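Local coordinates for protein diguanylate cyclase (Xanthomonas campestris pv. campestris, PDB 5H5O) that binds cyclic GMP through its cyclic nucleotide-binding domain and, in the full-length protein, probably makes cyclic di-GMP from two GTP molecules, at residues V109-F112 with L113-I117; R21-A24 with A25-L29. All blocks are in the same frame, centred on the assembly; numbering follows the deposited sequence.

Interaction 1 of 2, residues V109-F112 with L113-I117; sequences VAHF and LRRSI
F112 and S116 meet with the serine hydroxyl over one face of the phenyl ring: S116 OG stands 3.4 Å from F112 CZ, offset toward the rim. The same hydroxyl donates to F112 O at 3.2 Å, approaching from above the carbonyl plane (41° out of it), while S116 N reaches that oxygen at 2.9 Å. Two donors of one residue therefore grip a single carbonyl. With OG beside its own backbone N (chi1 -72°), the hydroxyl turns back up the helix to both carbonyl and ring.

On the flank of F112, R115 NH2 comes to the edge of the phenyl ring, near its plane. The edge of the same guanidinium turns to H111, R115 NH1 lying 3.7 Å from H111 ND1 with the two planes 42° apart. R115 is bent at chi2 and chi3, which curls its end toward H111 and F112 and presents NH1 to E10, its salt-bridge partner.

These contacts run along helix 106-121, the long helix that follows the β-roll of the cyclic nucleotide-binding domain. Its i to i+4 bonds include L113 N to V109 O, 2.7 Å, and R115 N to H111 O, 3.0 Å. V109 and L113 lie side by side, CG1 of V109 3.8 Å from CD1 of L113, and both touch F98 of helix 95-104. F112 packs edge-to-face with F65, and S116 touches the cyclic GMP-binding residue E68. The helix also meets the second subunit, where A110 packs on A110 of that chain and L113, besides touching F98, on its I117.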
loop_
_atom_site.group_PDB
_atom_site.type_symbol
_atom_site.label_atom_id
_atom_site.label_comp_id
_atom_site.label_asym_id
_atom_site.label_seq_id
_atom_site.Cartn_x
_atom_site.Cartn_y
_atom_site.Cartn_z
ATOM N N VAL A 109 2.692 -12.568 -2.881
ATOM C CA VAL A 109 2.792 -11.143 -3.200
ATOM C C VAL A 109 1.706 -10.306 -2.505
ATOM O O VAL A 109 1.978 -9.214 -2.003
ATOM C CB VAL A 109 2.744 -10.911 -4.733
ATOM C CG1 VAL A 109 2.675 -9.430 -5.076
ATOM C CG2 VAL A 109 3.947 -11.547 -5.392
ATOM N N ALA A 110 0.481 -10.822 -2.465
ATOM C CA ALA A 110 -0.612 -10.080 -1.832
ATOM C C ALA A 110 -0.309 -9.868 -0.362
ATOM O O ALA A 110 -0.531 -8.787 0.191
ATOM C CB ALA A 110 -1.954 -10.813 -2.009
ATOM N N HIS A 111 0.202 -10.917 0.278
ATOM C CA HIS A 111 0.561 -10.826 1.684
ATOM C C HIS A 111 1.679 -9.794 1.872
ATOM O O HIS A 111 1.646 -8.955 2.799
ATOM C CB HIS A 111 0.965 -12.205 2.205
ATOM C CG HIS A 111 1.096 -12.273 3.693
ATOM N ND1 HIS A 111 2.318 -12.276 4.335
ATOM C CD2 HIS A 111 0.159 -12.344 4.669
ATOM C CE1 HIS A 111 2.127 -12.340 5.640
ATOM N NE2 HIS A 111 0.826 -12.383 5.870
ATOM N N PHE A 112 2.655 -9.827 0.970
ATOM C CA PHE A 112 3.718 -8.836 1.020
ATOM C C PHE A 112 3.171 -7.422 0.801
ATOM O O PHE A 112 3.565 -6.491 1.504
ATOM C CB PHE A 112 4.819 -9.137 -0.002
ATOM C CG PHE A 112 5.733 -7.971 -0.249
ATOM C CD1 PHE A 112 6.737 -7.651 0.668
ATOM C CD2 PHE A 112 5.588 -7.185 -1.382
ATOM C CE1 PHE A 112 7.578 -6.567 0.458
ATOM C CE2 PHE A 112 6.424 -6.097 -1.600
ATOM C CZ PHE A 112 7.420 -5.785 -0.677
ATOM N N LEU A 113 2.286 -7.251 -0.184
ATOM C CA LEU A 113 1.779 -5.909 -0.485
ATOM C C LEU A 113 0.968 -5.352 0.682
ATOM O O LEU A 113 0.972 -4.150 0.979
ATOM C CB LEU A 113 0.911 -5.947 -1.746
ATOM C CG LEU A 113 1.669 -6.157 -3.055
ATOM C CD1 LEU A 113 0.699 -6.350 -4.233
ATOM C CD2 LEU A 113 2.620 -4.992 -3.323
ATOM N N ARG A 114 0.239 -6.243 1.325
ATOM C CA ARG A 114 -0.525 -5.905 2.504
ATOM C C ARG A 114 0.400 -5.394 3.615
ATOM O O ARG A 114 0.151 -4.335 4.203
ATOM C CB ARG A 114 -1.270 -7.155 2.954
ATOM C CG ARG A 114 -2.252 -6.944 4.046
ATOM C CD ARG A 114 -3.273 -8.052 3.998
ATOM N NE ARG A 114 -4.125 -8.026 5.173
ATOM C CZ ARG A 114 -4.949 -9.012 5.501
ATOM N NH1 ARG A 114 -5.024 -10.095 4.730
ATOM N NH2 ARG A 114 -5.690 -8.915 6.597
ATOM N N ARG A 115 1.467 -6.146 3.897
ATOM C CA ARG A 115 2.448 -5.710 4.873
ATOM C C ARG A 115 3.111 -4.393 4.469
ATOM O O ARG A 115 3.411 -3.577 5.324
ATOM C CB ARG A 115 3.510 -6.785 5.130
ATOM C CG ARG A 115 2.972 -8.054 5.753
ATOM C CD ARG A 115 4.015 -8.701 6.688
ATOM N NE ARG A 115 5.392 -8.507 6.230
ATOM C CZ ARG A 115 5.911 -9.115 5.170
ATOM N NH1 ARG A 115 5.157 -9.942 4.450
ATOM N NH2 ARG A 115 7.170 -8.875 4.813
ATOM N N SER A 116 3.315 -4.178 3.173
ATOM C CA SER A 116 3.863 -2.909 2.699
ATOM C C SER A 116 2.982 -1.710 3.060
ATOM O O SER A 116 3.468 -0.694 3.569
ATOM C CB SER A 116 4.044 -2.944 1.178
ATOM O OG SER A 116 5.125 -3.777 0.822
ATOM N N ILE A 117 1.690 -1.824 2.757
ATOM C CA ILE A 117 0.724 -0.761 3.053
ATOM C C ILE A 117 0.755 -0.339 4.525
ATOM O O ILE A 117 0.801 0.847 4.825
ATOM C CB ILE A 117 -0.697 -1.185 2.676
ATOM C CG1 ILE A 117 -0.836 -1.196 1.158
ATOM C CG2 ILE A 117 -1.732 -0.225 3.282
ATOM C CD1 ILE A 117 -1.985 -2.059 0.659
#

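Interaction 2 of 2, residues R21-A24 with A25-L29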
loop_
_atom_site.group_PDB
_atom_site.type_symbol
_atom_site.label_atom_id
_atom_site.label_comp_id
_atom_site.label_asym_id
_atom_site.label_seq_id
_atom_site.Cartn_x
_atom_site.Cartn_y
_atom_site.Cartn_z
ATOM N N ARG A 21 23.389 -8.130 -5.283
ATOM C CA ARG A 21 24.122 -6.915 -5.572
ATOM C C ARG A 21 25.024 -6.629 -4.381
ATOM O O ARG A 21 24.570 -6.597 -3.235
ATOM C CB ARG A 21 23.127 -5.768 -5.807
ATOM C CG ARG A 21 23.604 -4.671 -6.741
ATOM C CD ARG A 21 23.971 -5.198 -8.124
ATOM N NE ARG A 21 22.882 -5.171 -9.104
ATOM C CZ ARG A 21 23.064 -5.392 -10.407
ATOM N NH1 ARG A 21 24.283 -5.643 -10.870
ATOM N NH2 ARG A 21 22.047 -5.362 -11.257
ATOM N N GLU A 22 26.309 -6.447 -4.648
ATOM C CA GLU A 22 27.241 -6.078 -3.595
ATOM C C GLU A 22 27.431 -4.590 -3.637
ATOM O O GLU A 22 27.449 -3.991 -4.708
ATOM C CB GLU A 22 28.588 -6.778 -3.791
ATOM C CG GLU A 22 28.533 -8.262 -3.503
ATOM C CD GLU A 22 29.775 -8.996 -3.952
ATOM O OE1 GLU A 22 30.817 -8.337 -4.157
ATOM O OE2 GLU A 22 29.701 -10.236 -4.105
ATOM N N ILE A 23 27.545 -3.971 -2.476
ATOM C CA ILE A 23 27.789 -2.551 -2.470
ATOM C C ILE A 23 28.768 -2.187 -1.366
ATOM O O ILE A 23 28.623 -2.609 -0.217
ATOM C CB ILE A 23 26.463 -1.724 -2.462
ATOM C CG1 ILE A 23 26.767 -0.229 -2.431
ATOM C CG2 ILE A 23 25.512 -2.154 -1.336
ATOM C CD1 ILE A 23 25.557 0.616 -2.087
ATOM N N ALA A 24 29.806 -1.448 -1.734
ATOM C CA ALA A 24 30.875 -1.147 -0.785
ATOM C C ALA A 24 30.453 -0.095 0.233
ATOM O O ALA A 24 29.568 0.727 -0.034
ATOM C CB ALA A 24 32.155 -0.707 -1.529
ATOM N N ALA A 25 31.094 -0.138 1.397
ATOM C CA ALA A 25 30.962 0.889 2.421
ATOM C C ALA A 25 31.135 2.285 1.827
ATOM O O ALA A 25 32.106 2.552 1.127
ATOM C CB ALA A 25 31.988 0.658 3.513
ATOM N N GLY A 26 30.182 3.172 2.097
ATOM C CA GLY A 26 30.266 4.538 1.619
ATOM C C GLY A 26 29.635 4.784 0.263
ATOM O O GLY A 26 29.410 5.929 -0.114
ATOM N N GLN A 27 29.326 3.720 -0.471
ATOM C CA GLN A 27 28.762 3.876 -1.810
ATOM C C GLN A 27 27.271 4.190 -1.804
ATOM O O GLN A 27 26.505 3.646 -1.012
ATOM C CB GLN A 27 29.001 2.622 -2.648
ATOM C CG GLN A 27 30.457 2.233 -2.784
ATOM C CD GLN A 27 31.325 3.365 -3.309
ATOM O OE1 GLN A 27 31.046 3.944 -4.363
ATOM N NE2 GLN A 27 32.390 3.686 -2.572
ATOM N N ALA A 28 26.859 5.058 -2.718
ATOM C CA ALA A 28 25.452 5.354 -2.886
ATOM C C ALA A 28 24.815 4.283 -3.764
ATOM O O ALA A 28 25.427 3.813 -4.730
ATOM C CB ALA A 28 25.281 6.728 -3.504
ATOM N N LEU A 29 23.598 3.887 -3.407
ATOM C CA LEU A 29 22.798 2.985 -4.223
ATOM C C LEU A 29 21.906 3.817 -5.143
ATOM O O LEU A 29 21.789 3.545 -6.346
ATOM C CB LEU A 29 21.947 2.090 -3.329
ATOM C CG LEU A 29 21.064 1.063 -4.031
ATOM C CD1 LEU A 29 21.938 0.042 -4.755
ATOM C CD2 LEU A 29 20.134 0.385 -3.010
#
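Strand 19-23 ends at I23 and the chain reverses through a type II β turn from A24 to Q27, closed by Q27 N donating to A24 O at 3.0 Å with an N-H...O angle of 159°. G26 takes the third turn position with a positive phi (90°), the conformation glycine commonly adopts there in a type II turn.

I23 and Q27 carry the side-chain contact and cross at a slant, with I23 CG1 3.6 Å from Q27 CB. Because CG1 is anti to the backbone N (chi1 179°), the ethyl arm extends toward the chain beyond the turn: I23 CD1 reaches Q27 O at 3.4 Å and L29 CB at 4.1 Å. Within the turn itself, Q27 CG rests 3.6 Å from A24 CB, and the glutamine then bends at chi2. D87 accepts a hydrogen bond from A25 N, tying the turn to the loop between strands 81-84 and 88-93.

I23 pairs through its backbone with S88, whereas G26 and Q27 pair with A84. The turn thus carries the chain from one four-stranded antiparallel sheet to the other, as in the β-roll of cyclic nucleotide-binding domains.

Interactions 1 and 2 lie on opposite sides of the chain's centre, their centres 27 Å apart and their nearest atoms about 14 Å apart, and they share no element. Interaction 1 is mostly buried and stays within helix 106-121, which also faces the second subunit; interaction 2 is a surface connection between strands of the two sheets and touches no other chain of the assembly. Their chemistry follows: successive main-chain bonds, a hydroxyl set over an aromatic ring and an arginine whose ionic partner lies elsewhere in the chain in 109-117, against one turn-closing bond and a short aliphatic contact in 21-29. Neighbours of both belong to the cyclic GMP site, E68 beside S116 and, less closely, R78 near L29.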